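Local coordinates for protein 223aa long hypothetical arylmalonate decarboxylase (Sulfolobus tokodaii, PDB 2DGD) that is probably a decarboxylase of the arylmalonate decarboxylase family, although its own substrate is not established, and forms an octamer of alpha/beta subunits, at residues G3-I8 / L214-K219; G9-A14 / T36-T41; G43-N48 / T78-H83; E97-L102 / N203-W208; D149-P154 / C179-T184. One frame throughout, in Å; residues are numbered along the deposited sequence.

Contact 1 (G3-I8 / L214-K219); sequences GGRGRI and LKIKAK
Arg5 and Ile216 pass each other at a slant, with the gamma methyl of Ile216 lying over one face of the Arg5 guanidinium. The methyl sits at the inner end of that group: Ile216 CG2 is 3.7 Å from Arg5 NE and 4.0 Å from Arg5 CD. Arg5 reaches this place as a straight rod, its CG set opposite the backbone N (chi1 -164°) and the chain extended from CG to NE. The other branch of Ile216 turns to the backbone, CD1 approaching Arg5 O at 3.4 Å and Gly6 CA at 4.1 Å. A beta carbon on Gly6 would point at Ile216 CD1, which the glycine avoids. Further along the strand, Ile8 and Leu214 meet by single atoms, Ile8 CG1 to Leu214 CD1 at 4.0 Å. Cutting Ile216 back to an alanine removes both branches, and would probably open a gap beside Gly6 and leave that face of the Arg5 guanidinium without its methyl cover. The turn that presents Ile216 is a Schellman motif: Lys215, with phi at 69°, is its C-prime residue and ends helix 202-214, while Ile216 N returns to Leu211 O. The chain leaving helix 202-214 thus packs on the first residues of strand 6-13. The two segments share no hydrogen bond, so their fit rests on apolar atoms and on the flat arginine head. The polar end of Arg5 has other partners, a salt bridge from NH1 to Asp194 of a neighbouring subunit and a bond from NH2 to Glu29 O, which implies that an apolar cover here flanks a polar link between subunits.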
# COMPACT_ATOMS: atom_id res chain seq x y z
N GLY A 3 14.35 -23.70 -1.54
CA GLY A 3 15.01 -22.68 -2.32
C GLY A 3 14.98 -23.08 -3.79
O GLY A 3 16.01 -23.42 -4.36
N GLY A 4 13.80 -23.04 -4.38
CA GLY A 4 13.65 -23.41 -5.78
C GLY A 4 14.52 -22.57 -6.69
O GLY A 4 14.89 -23.00 -7.78
N ARG A 5 14.86 -21.37 -6.22
CA ARG A 5 15.69 -20.46 -6.97
C ARG A 5 17.17 -20.70 -6.63
O ARG A 5 18.06 -20.45 -7.45
CB ARG A 5 15.30 -19.03 -6.63
CG ARG A 5 15.81 -17.99 -7.59
CD ARG A 5 15.21 -16.66 -7.23
NE ARG A 5 15.49 -15.63 -8.22
CZ ARG A 5 15.08 -14.37 -8.10
NH1 ARG A 5 15.38 -13.49 -9.05
NH2 ARG A 5 14.36 -14.01 -7.04
N GLY A 6 17.42 -21.18 -5.42
CA GLY A 6 18.78 -21.44 -5.01
C GLY A 6 18.88 -21.70 -3.52
O GLY A 6 18.06 -21.20 -2.74
N ARG A 7 19.87 -22.49 -3.13
CA ARG A 7 20.09 -22.83 -1.73
C ARG A 7 21.53 -22.54 -1.36
O ARG A 7 22.45 -23.11 -1.95
CB ARG A 7 19.77 -24.30 -1.49
CG ARG A 7 18.31 -24.65 -1.70
CD ARG A 7 17.90 -25.73 -0.73
NE ARG A 7 17.42 -26.94 -1.39
CZ ARG A 7 16.13 -27.25 -1.52
NH1 ARG A 7 15.79 -28.37 -2.12
NH2 ARG A 7 15.20 -26.45 -1.02
N ILE A 8 21.73 -21.65 -0.40
CA ILE A 8 23.07 -21.28 0.02
C ILE A 8 23.42 -21.87 1.39
O ILE A 8 22.74 -21.60 2.39
CB ILE A 8 23.23 -19.75 0.08
CG1 ILE A 8 22.92 -19.15 -1.29
CG2 ILE A 8 24.64 -19.37 0.52
CD1 ILE A 8 22.95 -17.64 -1.33
N LEU A 214 25.94 -18.20 -8.44
CA LEU A 214 24.70 -18.92 -8.71
C LEU A 214 23.89 -18.26 -9.81
O LEU A 214 23.02 -18.89 -10.42
CB LEU A 214 23.85 -19.01 -7.45
CG LEU A 214 24.40 -19.80 -6.27
CD1 LEU A 214 23.36 -19.81 -5.17
CD2 LEU A 214 24.73 -21.21 -6.71
N LYS A 215 24.18 -16.99 -10.07
CA LYS A 215 23.48 -16.20 -11.08
C LYS A 215 22.04 -15.92 -10.67
O LYS A 215 21.10 -16.32 -11.35
CB LYS A 215 23.52 -16.88 -12.44
CG LYS A 215 24.84 -16.72 -13.17
CD LYS A 215 25.00 -15.31 -13.73
CE LYS A 215 26.35 -14.69 -13.33
NZ LYS A 215 27.53 -15.52 -13.70
N ILE A 216 21.89 -15.22 -9.55
CA ILE A 216 20.58 -14.86 -9.04
C ILE A 216 20.59 -13.34 -8.84
O ILE A 216 21.40 -12.81 -8.08
CB ILE A 216 20.29 -15.57 -7.70
CG1 ILE A 216 20.31 -17.09 -7.90
CG2 ILE A 216 18.95 -15.13 -7.16
CD1 ILE A 216 20.17 -17.88 -6.62
N LYS A 217 19.70 -12.64 -9.53
CA LYS A 217 19.60 -11.19 -9.41
C LYS A 217 19.30 -10.80 -7.97
O LYS A 217 18.50 -11.44 -7.30
CB LYS A 217 18.51 -10.65 -10.34
CG LYS A 217 18.07 -9.21 -10.05
CD LYS A 217 19.14 -8.20 -10.41
CE LYS A 217 18.97 -7.69 -11.83
NZ LYS A 217 17.68 -6.94 -11.98
N ALA A 218 19.94 -9.74 -7.49
CA ALA A 218 19.70 -9.29 -6.13
C ALA A 218 20.34 -7.94 -5.84
O ALA A 218 21.38 -7.60 -6.38
CB ALA A 218 20.23 -10.33 -5.14
N LYS A 219 19.69 -7.17 -4.97
CA LYS A 219 20.18 -5.87 -4.58
C LYS A 219 20.73 -5.91 -3.15
O LYS A 219 19.99 -5.76 -2.18
CB LYS A 219 19.07 -4.81 -4.67
CG LYS A 219 19.53 -3.45 -4.16
CD LYS A 219 18.57 -2.32 -4.51
CE LYS A 219 19.16 -0.96 -4.13
NZ LYS A 219 18.34 0.21 -4.59

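Contact 2 (G9-A14 / T36-T41); sequences GVILPA and TRMKPT
The guanidinium of Arg37 has Leu12 CD1 over one face, 3.6 Å above the plane and shifted toward its rim, and Ala14 O at its edge. That oxygen lies in the guanidinium plane and accepts from Arg37 NE at 2.7 Å, a nearly straight bond (163° at the hydrogen), though the donor is tilted out of the carbonyl plane of Ala14. A bend at chi3 (147°) turns the head of Arg37 to this carbonyl, while its CG rests against Leu12 CD1 at 3.5 Å. The rest of the head is held too: NH1 forms a salt bridge with Glu20, and NH2 a weak bond to Ser35 O of a neighbouring subunit. Beneath these side chains the backbones run parallel, their axes 35° apart. Thr36 N donates to Val10 O and Leu12 N to Thr36 O, each at 3.2 Å; Met38 N then reaches Leu12 O at 3.1 Å, and Ala14 N reaches Met38 O. On the sheet face opposite Leu12 and Arg37, Ile11 CG2 packs on Met38 CG at 3.7 Å, and Ile11 lies alongside Thr36, pointing the same way. Past the strand ends, Ala14 CB touches Pro40 CD at 4.0 Å. The pair forms the two strands of a beta-alpha-beta unit whose helix, 19-26, covers the face of Leu12, whereas helix 49-63 packs on Thr36 and Met38. Strand 69-72 bonds to the other edge of strand 6-13, and the outer edge of strand 31-38 meets a neighbouring subunit, where Thr36 OG1 and Arg37 N exchange bonds reciprocally with the same two residues.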
# COMPACT_ATOMS: atom_id res chain seq x y z
N GLY A 9 24.46 -22.68 1.42
CA GLY A 9 24.89 -23.27 2.67
C GLY A 9 25.91 -22.36 3.31
O GLY A 9 26.66 -21.67 2.62
N VAL A 10 25.95 -22.33 4.64
CA VAL A 10 26.91 -21.49 5.33
C VAL A 10 27.48 -22.18 6.57
O VAL A 10 26.74 -22.69 7.42
CB VAL A 10 26.27 -20.12 5.71
CG1 VAL A 10 25.06 -20.34 6.59
CG2 VAL A 10 27.29 -19.26 6.44
N ILE A 11 28.80 -22.22 6.66
CA ILE A 11 29.47 -22.80 7.80
C ILE A 11 29.91 -21.63 8.67
O ILE A 11 30.64 -20.75 8.20
CB ILE A 11 30.73 -23.60 7.39
CG1 ILE A 11 30.34 -24.75 6.47
CG2 ILE A 11 31.43 -24.12 8.64
CD1 ILE A 11 31.53 -25.46 5.89
N LEU A 12 29.46 -21.59 9.92
CA LEU A 12 29.84 -20.48 10.78
C LEU A 12 30.19 -20.87 12.20
O LEU A 12 29.86 -21.97 12.64
CB LEU A 12 28.74 -19.41 10.79
CG LEU A 12 27.28 -19.87 10.71
CD1 LEU A 12 26.96 -20.77 11.87
CD2 LEU A 12 26.37 -18.67 10.71
N PRO A 13 30.87 -19.98 12.93
CA PRO A 13 31.26 -20.26 14.32
C PRO A 13 30.03 -20.38 15.22
O PRO A 13 29.04 -19.69 15.04
CB PRO A 13 32.15 -19.07 14.67
CG PRO A 13 31.65 -17.99 13.78
CD PRO A 13 31.43 -18.69 12.49
N ALA A 14 30.12 -21.27 16.20
CA ALA A 14 29.03 -21.52 17.11
C ALA A 14 28.33 -20.28 17.65
O ALA A 14 27.11 -20.19 17.64
CB ALA A 14 29.51 -22.38 18.29
N THR A 36 25.37 -24.69 9.44
CA THR A 36 25.85 -25.69 10.37
C THR A 36 27.01 -25.01 11.09
O THR A 36 27.74 -24.22 10.50
CB THR A 36 26.32 -26.97 9.67
OG1 THR A 36 26.49 -27.99 10.65
CG2 THR A 36 27.65 -26.74 8.94
N ARG A 37 27.17 -25.30 12.38
CA ARG A 37 28.22 -24.66 13.17
C ARG A 37 29.47 -25.48 13.42
O ARG A 37 29.49 -26.70 13.28
CB ARG A 37 27.64 -24.22 14.51
CG ARG A 37 26.60 -23.13 14.37
CD ARG A 37 25.95 -22.80 15.69
NE ARG A 37 25.60 -21.38 15.73
CZ ARG A 37 24.75 -20.79 14.90
NH1 ARG A 37 24.51 -19.50 15.02
NH2 ARG A 37 24.14 -21.49 13.96
N MSE A 38 30.54 -24.77 13.78
CA MSE A 38 31.81 -25.39 14.09
C MSE A 38 32.29 -24.98 15.47
O MSE A 38 32.06 -23.85 15.92
CB MSE A 38 32.86 -25.03 13.06
CG MSE A 38 32.65 -25.71 11.72
SE MSE A 38 34.23 -25.58 10.58
CE MSE A 38 35.00 -27.30 10.98
N LYS A 39 32.94 -25.92 16.14
CA LYS A 39 33.49 -25.73 17.47
C LYS A 39 34.24 -24.40 17.57
O LYS A 39 35.04 -24.07 16.70
CB LYS A 39 34.43 -26.90 17.76
CG LYS A 39 35.23 -26.82 19.04
CD LYS A 39 36.42 -27.78 18.98
CE LYS A 39 36.00 -29.25 18.96
NZ LYS A 39 35.38 -29.69 20.26
N PRO A 40 33.97 -23.61 18.62
CA PRO A 40 34.66 -22.33 18.78
C PRO A 40 36.13 -22.62 19.06
O PRO A 40 36.45 -23.54 19.82
CB PRO A 40 33.95 -21.69 19.97
CG PRO A 40 33.51 -22.86 20.77
CD PRO A 40 33.00 -23.82 19.72
N THR A 41 37.03 -21.86 18.45
CA THR A 41 38.46 -22.10 18.62
C THR A 41 39.26 -21.03 19.36
O THR A 41 38.88 -19.85 19.39
CB THR A 41 39.12 -22.34 17.26
OG1 THR A 41 38.76 -21.28 16.37
CG2 THR A 41 38.68 -23.68 16.68

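Contact 3 (G43-N48 / T78-H83); sequences GCEPEN and THKHAH
Glu45 buries the most surface here, and its carboxylate oxygen OE1 is where the segments join. A bend at chi2 (80°) brings OE1 to the backbone and ring nitrogens that precede helix 82-88. Lys80 N donates to Glu45 OE1 at 2.7 Å from well above the carboxylate plane. His81 ND1 meets the same oxygen at 3.0 Å along an almost straight line (177° at the hydrogen), on the anti lone pair and within the plane of its own ring. Carboxylate and imidazole are nearly coplanar, and a weak third bond comes from His81 N to Glu45 OE1. The motif is a His-carboxylate pair placed at a helix start: His81 is the N-cap residue of helix 82-88, and the carboxylate collects two backbone N-H groups and a ring N-H just ahead of the helix. Pro46 completes the setting of the ring. Its CG stands 4.0 Å from the centroid of the His81 ring and only 11° off the normal, a CH-pi contact over the face. Val49 also touches His81, and Phe52 packs on Pro46, both from helix 49-63. Lys80 wraps its aliphatic part past the carboxylate, with Lys80 CE 3.7 Å from Glu45 OE2, while its ammonium NZ stays 4.7 Å from OE2.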
# COMPACT_ATOMS: atom_id res chain seq x y z
N GLY A 43 42.80 -19.92 18.91
CA GLY A 43 43.48 -18.97 18.05
C GLY A 43 42.65 -18.49 16.87
O GLY A 43 41.44 -18.68 16.83
N CYS A 44 43.32 -17.84 15.92
CA CYS A 44 42.66 -17.34 14.73
C CYS A 44 43.16 -18.13 13.52
O CYS A 44 42.87 -17.80 12.37
CB CYS A 44 42.94 -15.85 14.55
SG CYS A 44 41.59 -14.94 13.75
N GLU A 45 43.93 -19.18 13.80
CA GLU A 45 44.48 -20.06 12.78
C GLU A 45 44.65 -21.43 13.42
O GLU A 45 44.98 -21.54 14.60
CB GLU A 45 45.83 -19.53 12.31
CG GLU A 45 46.14 -19.87 10.87
CD GLU A 45 45.44 -18.94 9.89
OE1 GLU A 45 45.17 -19.38 8.75
OE2 GLU A 45 45.17 -17.78 10.25
N PRO A 46 44.41 -22.51 12.66
CA PRO A 46 44.54 -23.87 13.18
C PRO A 46 45.97 -24.34 13.44
O PRO A 46 46.83 -24.23 12.56
CB PRO A 46 43.85 -24.70 12.11
CG PRO A 46 44.20 -23.97 10.87
CD PRO A 46 43.96 -22.53 11.26
N GLU A 47 46.22 -24.87 14.64
CA GLU A 47 47.55 -25.37 14.97
C GLU A 47 47.72 -26.78 14.44
O GLU A 47 48.83 -27.22 14.18
CB GLU A 47 47.79 -25.34 16.48
CG GLU A 47 48.15 -23.96 16.98
CD GLU A 47 48.86 -24.00 18.31
OE1 GLU A 47 48.24 -24.44 19.31
OE2 GLU A 47 50.05 -23.60 18.35
N ASN A 48 46.61 -27.50 14.30
CA ASN A 48 46.66 -28.84 13.76
C ASN A 48 45.92 -28.80 12.42
O ASN A 48 44.69 -28.79 12.40
CB ASN A 48 45.98 -29.83 14.71
CG ASN A 48 46.31 -31.27 14.38
OD1 ASN A 48 46.49 -31.63 13.21
ND2 ASN A 48 46.39 -32.11 15.41
N THR A 78 41.47 -18.56 7.42
CA THR A 78 41.40 -17.92 6.12
C THR A 78 42.66 -17.15 5.72
O THR A 78 42.95 -17.01 4.53
CB THR A 78 40.19 -16.97 6.04
OG1 THR A 78 40.31 -15.94 7.03
CG2 THR A 78 38.90 -17.74 6.26
N HIS A 79 43.42 -16.68 6.70
CA HIS A 79 44.63 -15.93 6.41
C HIS A 79 45.82 -16.79 5.97
O HIS A 79 46.49 -16.46 5.00
CB HIS A 79 45.02 -15.08 7.62
CG HIS A 79 44.18 -13.86 7.81
ND1 HIS A 79 42.80 -13.91 7.90
CD2 HIS A 79 44.51 -12.55 7.94
CE1 HIS A 79 42.33 -12.69 8.08
NE2 HIS A 79 43.35 -11.85 8.10
N LYS A 80 46.06 -17.89 6.67
CA LYS A 80 47.18 -18.77 6.33
C LYS A 80 46.81 -20.12 5.73
O LYS A 80 47.66 -20.78 5.15
CB LYS A 80 48.07 -19.00 7.55
CG LYS A 80 49.30 -18.09 7.62
CD LYS A 80 48.96 -16.69 8.08
CE LYS A 80 48.65 -16.67 9.57
NZ LYS A 80 49.82 -17.13 10.39
N HIS A 81 45.56 -20.54 5.86
CA HIS A 81 45.17 -21.84 5.31
C HIS A 81 43.99 -21.83 4.33
O HIS A 81 43.29 -22.83 4.19
CB HIS A 81 44.87 -22.81 6.46
CG HIS A 81 46.03 -23.01 7.38
ND1 HIS A 81 46.44 -22.05 8.28
CD2 HIS A 81 46.88 -24.05 7.53
CE1 HIS A 81 47.49 -22.49 8.94
NE2 HIS A 81 47.78 -23.70 8.51
N ALA A 82 43.80 -20.71 3.65
CA ALA A 82 42.72 -20.58 2.68
C ALA A 82 42.75 -21.74 1.69
O ALA A 82 41.70 -22.26 1.29
CB ALA A 82 42.84 -19.25 1.94
N HIS A 83 43.95 -22.16 1.30
CA HIS A 83 44.11 -23.26 0.35
C HIS A 83 43.52 -24.57 0.85
O HIS A 83 43.06 -25.39 0.06
CB HIS A 83 45.60 -23.45 0.01
CG HIS A 83 46.46 -23.73 1.20
ND1 HIS A 83 46.72 -22.78 2.17
CD2 HIS A 83 47.10 -24.85 1.59
CE1 HIS A 83 47.49 -23.31 3.11
NE2 HIS A 83 47.74 -24.57 2.78

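Contact 4 (E97-L102 / N203-W208); sequences ESVYEL and NAAAMW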
# COMPACT_ATOMS: atom_id res chain seq x y z
N GLU A 97 37.79 -12.80 0.92
CA GLU A 97 38.22 -12.71 -0.46
C GLU A 97 37.16 -12.03 -1.32
O GLU A 97 37.47 -11.40 -2.33
CB GLU A 97 38.52 -14.10 -1.01
CG GLU A 97 39.66 -14.83 -0.31
CD GLU A 97 40.06 -16.13 -1.00
OE1 GLU A 97 41.00 -16.80 -0.49
OE2 GLU A 97 39.46 -16.49 -2.05
N SER A 98 35.90 -12.16 -0.92
CA SER A 98 34.78 -11.54 -1.63
C SER A 98 34.90 -10.03 -1.50
O SER A 98 34.68 -9.29 -2.46
CB SER A 98 33.45 -12.00 -1.04
OG SER A 98 33.32 -13.41 -1.10
N VAL A 99 35.25 -9.59 -0.30
CA VAL A 99 35.42 -8.17 -0.02
C VAL A 99 36.48 -7.61 -0.96
O VAL A 99 36.31 -6.55 -1.55
CB VAL A 99 35.89 -7.94 1.43
CG1 VAL A 99 36.20 -6.47 1.64
CG2 VAL A 99 34.82 -8.40 2.39
N TYR A 100 37.58 -8.34 -1.09
CA TYR A 100 38.67 -7.90 -1.94
C TYR A 100 38.22 -7.74 -3.39
O TYR A 100 38.48 -6.71 -4.01
CB TYR A 100 39.83 -8.90 -1.87
CG TYR A 100 41.01 -8.48 -2.71
CD1 TYR A 100 41.85 -7.45 -2.29
CD2 TYR A 100 41.26 -9.07 -3.95
CE1 TYR A 100 42.90 -7.02 -3.09
CE2 TYR A 100 42.30 -8.65 -4.75
CZ TYR A 100 43.12 -7.62 -4.31
OH TYR A 100 44.15 -7.19 -5.11
N GLU A 101 37.55 -8.75 -3.93
CA GLU A 101 37.09 -8.68 -5.31
C GLU A 101 36.08 -7.55 -5.49
O GLU A 101 36.14 -6.82 -6.49
CB GLU A 101 36.47 -10.01 -5.74
CG GLU A 101 37.46 -11.17 -5.73
CD GLU A 101 38.64 -10.97 -6.67
OE1 GLU A 101 39.63 -11.73 -6.56
OE2 GLU A 101 38.59 -10.05 -7.52
N LEU A 102 35.18 -7.39 -4.53
CA LEU A 102 34.17 -6.34 -4.61
C LEU A 102 34.80 -4.96 -4.58
O LEU A 102 34.43 -4.09 -5.38
CB LEU A 102 33.18 -6.48 -3.45
CG LEU A 102 32.04 -5.45 -3.44
CD1 LEU A 102 31.28 -5.48 -4.75
CD2 LEU A 102 31.11 -5.76 -2.28
N ASN A 203 29.47 -9.61 5.40
CA ASN A 203 28.33 -10.43 5.05
C ASN A 203 27.77 -10.06 3.68
O ASN A 203 27.45 -10.94 2.89
CB ASN A 203 27.24 -10.34 6.12
CG ASN A 203 27.64 -11.03 7.41
OD1 ASN A 203 28.41 -11.99 7.40
ND2 ASN A 203 27.11 -10.55 8.53
N ALA A 204 27.66 -8.77 3.40
CA ALA A 204 27.14 -8.33 2.10
C ALA A 204 28.06 -8.79 0.97
O ALA A 204 27.59 -9.22 -0.09
CB ALA A 204 26.99 -6.82 2.08
N ALA A 205 29.37 -8.69 1.19
CA ALA A 205 30.34 -9.10 0.19
C ALA A 205 30.19 -10.60 -0.07
O ALA A 205 30.23 -11.04 -1.21
CB ALA A 205 31.74 -8.80 0.67
N ALA A 206 30.01 -11.37 0.99
CA ALA A 206 29.85 -12.81 0.83
C ALA A 206 28.64 -13.14 -0.04
O ALA A 206 28.73 -13.96 -0.95
CB ALA A 206 29.72 -13.47 2.19
N MSE A 207 27.50 -12.50 0.24
CA MSE A 207 26.28 -12.75 -0.53
C MSE A 207 26.45 -12.31 -1.97
O MSE A 207 25.94 -12.96 -2.89
CB MSE A 207 25.10 -12.01 0.09
CG MSE A 207 24.26 -12.90 0.98
SE MSE A 207 23.48 -14.39 -0.00
CE MSE A 207 21.64 -13.76 -0.08
N TRP A 208 27.15 -11.21 -2.16
CA TRP A 208 27.41 -10.68 -3.49
C TRP A 208 28.08 -11.76 -4.34
O TRP A 208 27.62 -12.08 -5.44
CB TRP A 208 28.32 -9.46 -3.38
CG TRP A 208 28.85 -8.96 -4.68
CD1 TRP A 208 28.17 -8.26 -5.63
CD2 TRP A 208 30.20 -9.10 -5.16
NE1 TRP A 208 29.01 -7.95 -6.68
CE2 TRP A 208 30.26 -8.45 -6.41
CE3 TRP A 208 31.35 -9.71 -4.65
CZ2 TRP A 208 31.44 -8.39 -7.17
CZ3 TRP A 208 32.53 -9.65 -5.40
CH2 TRP A 208 32.55 -8.99 -6.65
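The aromatic part of this contact is the indole of Trp208, which takes Leu102 over one face and Glu101 at an edge. Leu102 CD1 stands 3.8 Å from the centroid of the six-membered ring and 19° off its normal, a CH-pi contact over the face. Glu101 CB lies near the ring plane, 4.0 Å from Trp208 CZ3. Trp208 extends to this place because its CG is opposite the backbone N (chi1 170°), which carries the benzo ring out to helix 95-105.

Apolar contacts gather on the methyl of Ala205. Val99 CG2 comes to 3.6 Å of Ala205 CB, and Leu102 CD2 reaches the same carbon at 4.3 Å, so Leu102 divides its two methyls between the indole and the alanine.

Contacts of carbon with backbone oxygen fill the rest. Ser98 CB lies 3.4 Å from Ala205 O, and Ser98 O is 3.7 Å from Trp208 CZ3 at an oblique angle to the ring. The two segments exchange no hydrogen bond; Ser98 OG has weak ones to Ile94 O and Glu209.

The axes approach to 8.1 Å and cross at 79°, and the nearest alpha carbons, those of Val99 and Ala205, are 5.2 Å apart, an approach that the small side chains of Ser98 and Ala205 allow. Val200 of strand 199-201 touches both Leu102 and Ala205, while Met207 of helix 202-214 turns away to Leu23 and Met26 of helix 19-26. This is a near-perpendicular helix crossing with small residues at its centre, here between the two alpha/beta halves of the chain, consistent with the two-domain architecture of the aspartate/glutamate racemase clan.

Contact 5 (D149-P154 / C179-T184); sequences DISNTP and CTALST
Ile150 and Leu182 meet at about a right angle, and Ala181 fills the corner beside them. Ile150 CG2 touches Ala181 CB at 3.7 Å and Leu182 CD2 at 3.8 Å. The same Leu182 methyl reaches on to Thr153, CD2 lying 3.6 Å from Thr153 OG1, so one branch of the leucine spans the turn from Ile150 to Thr153. Next to it the backbones come close, Ser151 CA to Ala181 O at 3.2 Å, with the hydrogen directed at the oxygen (149°). A water joins the segments further along: it donates to Ser151 O at 3.0 Å and to Thr153 O at 2.8 Å, and accepts from Ser183 N at 2.8 Å.

The two pieces are the end of helix 147-151 and the loop that leaves the C-terminal end of strand 174-177, an interior strand of the four-stranded parallel sheet; loops at such strand ends commonly line active sites in alpha/beta enzymes.

The second shell fixes the turn. With OG1 opposite the carbonyl carbon (chi1 -51°), Thr153 folds its hydroxyl back to donate to Ile150 O at 2.6 Å, where Thr153 N also arrives from the same face of the carbonyl plane. A valine at Thr153 lacks the hydroxyl, and would probably leave Ile150 O without one of its two donors and Lys144 NZ without one of its acceptors. Ser151 OG is held by Ala17 N and Gly147 O. On the loop side, Asp22 binds Ser183 OG and Thr184 N, and Asn203 ND2 binds Thr180 O. Asn152 OD1, at the turn, takes a weak bond from Arg7 of a neighbouring subunit.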
# COMPACT_ATOMS: atom_id res chain seq x y z
N ASP A 149 28.88 -11.18 22.01
CA ASP A 149 28.87 -9.76 22.35
C ASP A 149 28.91 -8.98 21.04
O ASP A 149 28.18 -8.00 20.86
CB ASP A 149 30.09 -9.42 23.21
CG ASP A 149 30.13 -7.96 23.61
OD1 ASP A 149 31.21 -7.49 24.04
OD2 ASP A 149 29.09 -7.27 23.50
N ILE A 150 29.77 -9.41 20.13
CA ILE A 150 29.90 -8.76 18.84
C ILE A 150 28.57 -8.80 18.10
O ILE A 150 28.13 -7.79 17.55
CB ILE A 150 30.99 -9.45 17.98
CG1 ILE A 150 32.34 -9.28 18.67
CG2 ILE A 150 31.01 -8.86 16.58
CD1 ILE A 150 33.48 -9.97 17.98
N SER A 151 27.94 -9.97 18.09
CA SER A 151 26.66 -10.16 17.42
C SER A 151 25.58 -9.24 17.98
O SER A 151 24.69 -8.79 17.24
CB SER A 151 26.19 -11.61 17.57
OG SER A 151 27.06 -12.52 16.92
N ASN A 152 25.65 -8.97 19.28
CA ASN A 152 24.66 -8.11 19.91
C ASN A 152 24.77 -6.63 19.56
O ASN A 152 23.95 -5.83 19.99
CB ASN A 152 24.73 -8.27 21.42
CG ASN A 152 24.36 -9.65 21.88
OD1 ASN A 152 23.49 -10.28 21.30
ND2 ASN A 152 25.00 -10.14 22.92
N THR A 153 25.78 -6.25 18.77
CA THR A 153 25.96 -4.85 18.43
C THR A 153 24.79 -4.25 17.65
O THR A 153 24.41 -4.74 16.58
CB THR A 153 27.23 -4.65 17.61
OG1 THR A 153 28.33 -5.27 18.29
CG2 THR A 153 27.52 -3.16 17.43
N PRO A 154 24.19 -3.19 18.20
CA PRO A 154 23.05 -2.47 17.62
C PRO A 154 23.39 -1.78 16.30
O PRO A 154 24.52 -1.36 16.07
CB PRO A 154 22.69 -1.45 18.70
CG PRO A 154 23.19 -2.09 19.95
CD PRO A 154 24.51 -2.65 19.53
N CYS A 179 34.27 -8.68 10.04
CA CYS A 179 33.60 -9.69 10.86
C CYS A 179 32.16 -9.99 10.48
O CYS A 179 31.31 -9.10 10.39
CB CYS A 179 33.67 -9.35 12.36
SG CYS A 179 33.62 -10.83 13.42
N THR A 180 31.89 -11.28 10.27
CA THR A 180 30.57 -11.74 9.89
C THR A 180 29.62 -11.88 11.07
O THR A 180 28.44 -12.16 10.88
CB THR A 180 30.64 -13.10 9.18
OG1 THR A 180 31.19 -14.08 10.08
CG2 THR A 180 31.49 -13.01 7.93
N ALA A 181 30.14 -11.68 12.28
CA ALA A 181 29.29 -11.77 13.48
C ALA A 181 28.41 -10.52 13.62
O ALA A 181 27.37 -10.55 14.28
CB ALA A 181 30.15 -11.95 14.71
N LEU A 182 28.83 -9.42 13.00
CA LEU A 182 28.07 -8.19 13.04
C LEU A 182 26.92 -8.26 12.04
O LEU A 182 27.11 -8.67 10.89
CB LEU A 182 28.96 -7.00 12.67
CG LEU A 182 29.96 -6.47 13.69
CD1 LEU A 182 30.80 -5.37 13.04
CD2 LEU A 182 29.24 -5.93 14.92
N SER A 183 25.73 -7.87 12.47
CA SER A 183 24.58 -7.84 11.58
C SER A 183 24.62 -6.44 10.98
O SER A 183 24.23 -5.45 11.64
CB SER A 183 23.30 -8.04 12.36
OG SER A 183 22.19 -7.87 11.51
N THR A 184 25.08 -6.35 9.74
CA THR A 184 25.23 -5.06 9.07
C THR A 184 24.19 -4.72 8.02
O THR A 184 24.27 -3.69 7.38
CB THR A 184 26.62 -4.99 8.42
OG1 THR A 184 26.83 -6.17 7.64
CG2 THR A 184 27.70 -4.90 9.48
O HOH W 1 25.51 -6.88 15.07

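From the N terminus, contact 1 opens first and closes last, joining the start of strand 6-13 to the chain after helix 202-214; the other four contacts lie inside its loop. Contact 2 closes the first beta-alpha-beta unit further along the same strand. Contact 3 follows in series, opening just after residue 41 and tying the loop before helix 49-63 to the start of helix 82-88. Contact 4 then closes a long loop between helices 95-105 and 202-214, with contact 5 nested within it, and no loops cross. Ala82 packs on Glu97 between contacts 3 and 4; Ile8 packs on Met207, bringing strand 6-13 of the three-stranded sheet against helix 202-214, which follows the four-stranded one.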